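Local coordinates for protein putative 6-phosphogluconolactonase (Neisseria gonorrhoeae, PDB 3LHI) that probably hydrolyses 6-phosphogluconolactone to 6-phosphogluconate, the second step of the oxidative pentose phosphate pathway, at residues R44-I47 / A48-A52; L58-K61 / N62-I65; L84-E87 / Y88-N92. All coordinates share one frame; numbering follows the deposited sequence.

From the N terminus, the chain passes through the three contacts in series, and none encloses or crosses another. Contact 1 turns the loop after strand 36-40 into helix 47-54. Contact 2 follows that helix and closes the tight turn that delivers the chain into strand 63-71, a parallel neighbour of strand 36-40. Contact 3 ends helix 81-88, ahead of strand 98-99. Contacts 1 and 3 touch: Arg44 NH1 lies 3.1 Å from Tyr88 OH, probably as a hydrogen bond, and Ile47 packs on the tyrosine. Ile65 of contact 2 reaches Leu89 and Leu90 of contact 3, whereas contacts 1 and 2 stay about 7 Å apart at their nearest atoms.

Contact 1: residues R44-I47 / A48-A52; sequences RSPI and AFFNA
Pro46 O takes the amide of Phe50 at 2.9 Å and Ile47 O that of Asn51 at 2.9 Å, two successive i to i+4 bonds that set up the first turn of helix 47-54. The side chains of Pro46 and Phe50 run alongside each other. Pro46 CB sits over the phenyl face, 4.2 Å from the ring centroid of Phe50 and 24° off its normal, a CH-pi contact; Pro46 O lies above the same ring toward its rim. Phe50 gets there with CG anti to its own carbonyl carbon (chi1 -71°). The Phe49 ring turns its edge to Pro46 O, and its CD2 is 4.1 Å from Pro46 CB. This is the start of a helix that follows a parallel strand of the Rossmann-like sheet, and a type I turn from Arg44 to Ile47 leads into it. Two waters link that turn to the first helical amides: one joins Arg44 O to Ala48 N, and the second lies 2.6 Å from Ser45 O and 2.9 Å from Phe49 N. Ile47 CD1 sits over the centre of one face of the Arg44 guanidinium. Phe50 also packs on Leu84 and Val85 of helix 81-88, while Phe49 reaches Leu18 of helix 11-33.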
# COMPACT_ATOMS: atom_id res chain seq x y z
N ARG A 44 -5.19 9.54 -4.68
CA ARG A 44 -5.98 9.53 -5.94
C ARG A 44 -5.49 8.65 -7.02
O ARG A 44 -6.30 8.13 -7.83
CB ARG A 44 -6.06 10.96 -6.53
CG ARG A 44 -6.64 11.90 -5.58
CD ARG A 44 -8.08 11.68 -5.15
NE ARG A 44 -8.95 11.49 -6.32
CZ ARG A 44 -10.25 11.20 -6.23
NH1 ARG A 44 -10.88 11.07 -5.07
NH2 ARG A 44 -10.93 11.00 -7.35
N SER A 45 -4.20 8.43 -7.11
CA SER A 45 -3.69 7.77 -8.27
C SER A 45 -4.22 6.33 -8.43
O SER A 45 -4.26 5.90 -9.56
CB SER A 45 -2.18 7.81 -8.36
OG SER A 45 -1.70 7.24 -7.22
N PRO A 46 -4.52 5.56 -7.32
CA PRO A 46 -4.94 4.18 -7.60
C PRO A 46 -6.45 3.99 -7.83
O PRO A 46 -6.85 2.88 -8.00
CB PRO A 46 -4.51 3.42 -6.33
CG PRO A 46 -4.57 4.42 -5.29
CD PRO A 46 -4.28 5.75 -5.88
N ILE A 47 -7.24 5.04 -7.77
CA ILE A 47 -8.70 4.90 -7.82
C ILE A 47 -9.18 4.22 -9.11
O ILE A 47 -10.05 3.32 -9.05
CB ILE A 47 -9.36 6.24 -7.59
CG1 ILE A 47 -9.09 6.69 -6.15
CG2 ILE A 47 -10.81 6.14 -7.88
CD1 ILE A 47 -9.48 8.12 -5.89
N ALA A 48 -8.70 4.61 -10.27
CA ALA A 48 -9.19 3.96 -11.51
C ALA A 48 -8.84 2.47 -11.48
O ALA A 48 -9.62 1.61 -11.92
CB ALA A 48 -8.60 4.66 -12.72
N PHE A 49 -7.65 2.14 -10.95
CA PHE A 49 -7.21 0.76 -10.75
C PHE A 49 -8.18 0.04 -9.80
O PHE A 49 -8.59 -1.08 -10.10
CB PHE A 49 -5.78 0.77 -10.25
CG PHE A 49 -5.42 -0.42 -9.38
CD1 PHE A 49 -5.39 -1.71 -9.87
CD2 PHE A 49 -5.09 -0.23 -8.06
CE1 PHE A 49 -5.07 -2.77 -9.03
CE2 PHE A 49 -4.74 -1.27 -7.25
CZ PHE A 49 -4.74 -2.53 -7.72
N PHE A 50 -8.53 0.64 -8.68
CA PHE A 50 -9.46 0.05 -7.77
C PHE A 50 -10.77 -0.28 -8.49
O PHE A 50 -11.38 -1.34 -8.27
CB PHE A 50 -9.79 0.97 -6.61
CG PHE A 50 -8.69 1.19 -5.58
CD1 PHE A 50 -7.56 0.44 -5.53
CD2 PHE A 50 -8.85 2.20 -4.66
CE1 PHE A 50 -6.59 0.69 -4.55
CE2 PHE A 50 -7.88 2.46 -3.69
CZ PHE A 50 -6.77 1.68 -3.65
N ASN A 51 -11.29 0.69 -9.25
CA ASN A 51 -12.55 0.48 -9.93
C ASN A 51 -12.47 -0.72 -10.89
O ASN A 51 -13.37 -1.58 -10.90
CB ASN A 51 -13.00 1.77 -10.62
CG ASN A 51 -14.32 1.61 -11.31
OD1 ASN A 51 -15.34 1.39 -10.64
ND2 ASN A 51 -14.29 1.64 -12.63
N ALA A 52 -11.43 -0.77 -11.69
CA ALA A 52 -11.24 -1.87 -12.62
C ALA A 52 -11.11 -3.21 -11.85
O ALA A 52 -11.67 -4.24 -12.24
CB ALA A 52 -10.04 -1.64 -13.53
O HOH W 1 -7.12 7.09 -10.58
O HOH W 2 -5.42 4.05 -10.97

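Contact 2: residues L58-K61 / N62-I65; sequences LDWK and NVGI
Asp59 and Asn62 meet through two hydrogen bonds, one between side chains and one between backbones. Asn62 ND2 gives a nearly straight bond to Asp59 OD2 at 2.8 Å, with the acceptor close to the plane of the amide. The carboxylate stands almost perpendicular to that amide, 88° between the planes, and ND2 meets OD2 from above the carboxylate plane. The asparagine is bonded to the same residue again by its backbone, Asn62 N to Asp59 O at 2.9 Å. One residue on, Val63 N donates to Trp60 O at 2.9 Å, so two consecutive i to i+3 bonds wind the short 3-10 turn that precedes strand 63-71.

The charge pair lies within 58-61. In one of the two modelled conformers of Lys61, NZ meets Asp59 OD1 at 2.7 Å on its syn side, a salt bridge that occupies the oxygen not used by Asn62. An extended lysine chain that bends only at its last torsion (chi4 -71°) turns the ammonium to the carboxylate. In that conformer both carboxylate oxygens are gripped, which would probably limit rotation of the group.

Apolar contact centres on Trp60. Its six-membered ring meets Val63 through CE3, 3.9 Å from Val63 CB, and Ile65 through CZ3, 3.9 Å from Ile65 CD1; Leu58 CB lies over one face of the indole.

Trp60 NE1 bonds to Lys56 O, and Leu58, Trp60 and Asn62 pack on helix 11-33. The strand begins between two parallel partners, with backbone bonds to Ala36 and Leu38 of strand 36-40 and to Val98 of strand 98-99.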
# COMPACT_ATOMS: atom_id res chain seq x y z
N LEU A 58 -13.13 -12.68 -9.43
CA LEU A 58 -12.30 -13.48 -8.54
C LEU A 58 -13.17 -14.00 -7.40
O LEU A 58 -14.23 -13.48 -7.07
CB LEU A 58 -11.19 -12.57 -7.88
CG LEU A 58 -10.11 -12.05 -8.81
CD1 LEU A 58 -9.16 -11.14 -8.11
CD2 LEU A 58 -9.34 -13.22 -9.48
N ASP A 59 -12.63 -14.99 -6.69
CA ASP A 59 -13.30 -15.52 -5.49
C ASP A 59 -13.05 -14.61 -4.29
O ASP A 59 -12.33 -14.92 -3.31
CB ASP A 59 -12.75 -16.93 -5.20
CG ASP A 59 -13.52 -17.67 -4.14
OD1 ASP A 59 -14.65 -17.30 -3.79
OD2 ASP A 59 -12.93 -18.68 -3.64
N TRP A 60 -13.64 -13.42 -4.36
CA TRP A 60 -13.33 -12.37 -3.39
C TRP A 60 -13.66 -12.69 -1.95
O TRP A 60 -13.04 -12.17 -1.05
CB TRP A 60 -14.04 -11.08 -3.82
CG TRP A 60 -13.44 -10.40 -5.00
CD1 TRP A 60 -13.99 -10.30 -6.25
CD2 TRP A 60 -12.21 -9.65 -5.04
NE1 TRP A 60 -13.18 -9.54 -7.07
CE2 TRP A 60 -12.11 -9.10 -6.35
CE3 TRP A 60 -11.24 -9.32 -4.09
CZ2 TRP A 60 -11.04 -8.31 -6.73
CZ3 TRP A 60 -10.15 -8.54 -4.50
CH2 TRP A 60 -10.08 -8.03 -5.79
N LYS A 61 -14.64 -13.57 -1.71
CA LYS A 61 -14.93 -13.95 -0.34
C LYS A 61 -13.74 -14.61 0.37
O LYS A 61 -13.72 -14.64 1.61
CB LYS A 61 -16.13 -14.89 -0.27
CG LYS A 61 -15.87 -16.24 -0.87
CD LYS A 61 -17.09 -17.16 -0.80
CE LYS A 61 -16.79 -18.62 -1.12
NZ LYS A 61 -16.46 -18.89 -2.53
N ASN A 62 -12.80 -15.14 -0.41
CA ASN A 62 -11.57 -15.71 0.13
C ASN A 62 -10.38 -14.79 0.02
O ASN A 62 -9.24 -15.25 0.14
CB ASN A 62 -11.32 -17.07 -0.55
CG ASN A 62 -12.23 -18.15 0.03
OD1 ASN A 62 -12.41 -18.23 1.25
ND2 ASN A 62 -12.88 -18.91 -0.83
N VAL A 63 -10.62 -13.50 -0.21
CA VAL A 63 -9.56 -12.51 -0.29
C VAL A 63 -9.76 -11.52 0.84
O VAL A 63 -10.85 -10.95 1.02
CB VAL A 63 -9.58 -11.78 -1.63
CG1 VAL A 63 -8.48 -10.70 -1.68
CG2 VAL A 63 -9.45 -12.77 -2.78
N GLY A 64 -8.72 -11.30 1.63
CA GLY A 64 -8.69 -10.21 2.60
C GLY A 64 -8.08 -9.00 1.95
O GLY A 64 -7.14 -9.14 1.19
N ILE A 65 -8.66 -7.82 2.22
CA ILE A 65 -8.13 -6.57 1.70
C ILE A 65 -7.80 -5.67 2.89
O ILE A 65 -8.56 -5.57 3.85
CB ILE A 65 -9.13 -5.84 0.74
CG1 ILE A 65 -9.43 -6.73 -0.45
CG2 ILE A 65 -8.49 -4.48 0.28
CD1 ILE A 65 -10.38 -6.15 -1.47

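Contact 3: residues L84-E87 / Y88-N92; sequences LVRE and YLLKN. With EDO (1,2-ethanediol), chain C.
Glu87 lays its side chain over one face of the Tyr88 ring: CG is 3.7 Å from the ring centroid of Tyr88 and only 6° off the normal, a CH-pi contact, and the carboxylate stacks on with its plane 9° from that of the ring. With its CG anti to the backbone N (chi1 178°) and the chain extended, the glutamate runs beside the tyrosine. Its OE1 accepts a hydrogen bond from O2 of a 1,2-ethanediol, probably from the crystallisation liquor, at 2.7 Å from Glu87 OE1. Leu84, in one of two modelled conformers, comes to the same ring at about a right angle, its CD1 3.7 Å from Tyr88 CD2. The backbone here shows helix 81-88 running out: Tyr88 N still bonds to Leu84 O, but Val85 O takes both Leu89 N at 2.8 Å and Leu90 N at 3.0 Å, and Leu90 then centres an inverse gamma turn. Val85 CG1 packs 3.9 Å from Leu89 CB and also touches Leu90 CG. Lys91 stretches out, its NZ donating to Tyr88 O and sharing a water with Glu87 O; NZ also bonds to Asn51 OD1 of helix 47-54. Arg86 forms a salt bridge with Asp105 and a cation-pi contact with Trp99.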
# COMPACT_ATOMS: atom_id res chain seq x y z
N LEU A 84 -11.62 5.81 1.68
CA LEU A 84 -11.24 5.79 0.27
C LEU A 84 -11.56 4.45 -0.32
O LEU A 84 -12.31 4.38 -1.30
CB LEU A 84 -9.74 6.09 0.08
CG LEU A 84 -9.24 5.98 -1.35
CD1 LEU A 84 -9.59 7.28 -2.09
CD2 LEU A 84 -7.71 5.63 -1.30
N VAL A 85 -10.97 3.39 0.27
CA VAL A 85 -11.08 2.05 -0.22
C VAL A 85 -12.55 1.57 -0.20
O VAL A 85 -13.01 0.89 -1.14
CB VAL A 85 -10.13 1.12 0.54
CG1 VAL A 85 -10.38 -0.35 0.22
CG2 VAL A 85 -8.68 1.50 0.20
N ARG A 86 -13.30 1.94 0.81
CA ARG A 86 -14.71 1.61 0.86
C ARG A 86 -15.46 2.27 -0.30
O ARG A 86 -16.33 1.65 -0.89
CB ARG A 86 -15.30 1.97 2.19
CG ARG A 86 -14.92 0.93 3.24
CD ARG A 86 -15.29 1.39 4.66
NE ARG A 86 -15.06 0.32 5.61
CZ ARG A 86 -15.09 0.46 6.92
NH1 ARG A 86 -15.24 1.63 7.45
NH2 ARG A 86 -14.96 -0.62 7.71
N GLU A 87 -15.10 3.50 -0.64
CA GLU A 87 -15.81 4.24 -1.70
C GLU A 87 -15.49 3.61 -3.06
O GLU A 87 -16.39 3.48 -3.89
CB GLU A 87 -15.43 5.71 -1.69
CG GLU A 87 -16.10 6.53 -2.81
CD GLU A 87 -16.03 8.02 -2.66
OE1 GLU A 87 -15.29 8.54 -1.79
OE2 GLU A 87 -16.75 8.69 -3.43
N TYR A 88 -14.23 3.28 -3.32
CA TYR A 88 -13.82 2.98 -4.67
C TYR A 88 -13.47 1.56 -4.98
O TYR A 88 -13.45 1.19 -6.14
CB TYR A 88 -12.68 3.91 -5.07
CG TYR A 88 -12.99 5.41 -5.09
CD1 TYR A 88 -13.74 5.97 -6.11
CD2 TYR A 88 -12.47 6.26 -4.12
CE1 TYR A 88 -13.94 7.31 -6.17
CE2 TYR A 88 -12.68 7.61 -4.19
CZ TYR A 88 -13.38 8.12 -5.25
OH TYR A 88 -13.52 9.51 -5.30
N LEU A 89 -13.12 0.76 -3.97
CA LEU A 89 -12.72 -0.63 -4.19
C LEU A 89 -13.73 -1.66 -3.69
O LEU A 89 -13.95 -2.64 -4.38
CB LEU A 89 -11.34 -0.87 -3.52
CG LEU A 89 -10.77 -2.32 -3.69
CD1 LEU A 89 -10.64 -2.77 -5.16
CD2 LEU A 89 -9.38 -2.38 -2.96
N LEU A 90 -14.27 -1.46 -2.50
CA LEU A 90 -15.14 -2.48 -1.89
C LEU A 90 -16.57 -2.32 -2.39
O LEU A 90 -17.48 -1.92 -1.67
CB LEU A 90 -15.07 -2.43 -0.38
CG LEU A 90 -13.67 -2.62 0.23
CD1 LEU A 90 -13.74 -2.52 1.74
CD2 LEU A 90 -12.98 -3.92 -0.21
N LYS A 91 -16.71 -2.65 -3.66
CA LYS A 91 -17.94 -2.47 -4.45
C LYS A 91 -17.85 -3.47 -5.58
O LYS A 91 -16.82 -4.07 -5.84
CB LYS A 91 -18.06 -1.05 -4.98
CG LYS A 91 -17.02 -0.72 -5.97
CD LYS A 91 -17.11 0.72 -6.45
CE LYS A 91 -16.19 0.88 -7.70
NZ LYS A 91 -15.65 2.23 -7.92
N ASN A 92 -18.95 -3.61 -6.34
CA ASN A 92 -18.98 -4.58 -7.43
C ASN A 92 -18.60 -5.97 -6.85
O ASN A 92 -19.02 -6.28 -5.74
CB ASN A 92 -18.10 -4.15 -8.60
CG ASN A 92 -18.56 -2.85 -9.23
OD1 ASN A 92 -19.76 -2.64 -9.45
ND2 ASN A 92 -17.60 -1.97 -9.52
C1 EDO C . -13.25 9.95 1.86
O1 EDO C . -12.91 11.20 1.19
C2 EDO C . -13.82 8.84 0.96
O2 EDO C . -13.07 8.65 -0.26
O HOH W 3 -17.01 4.24 -6.58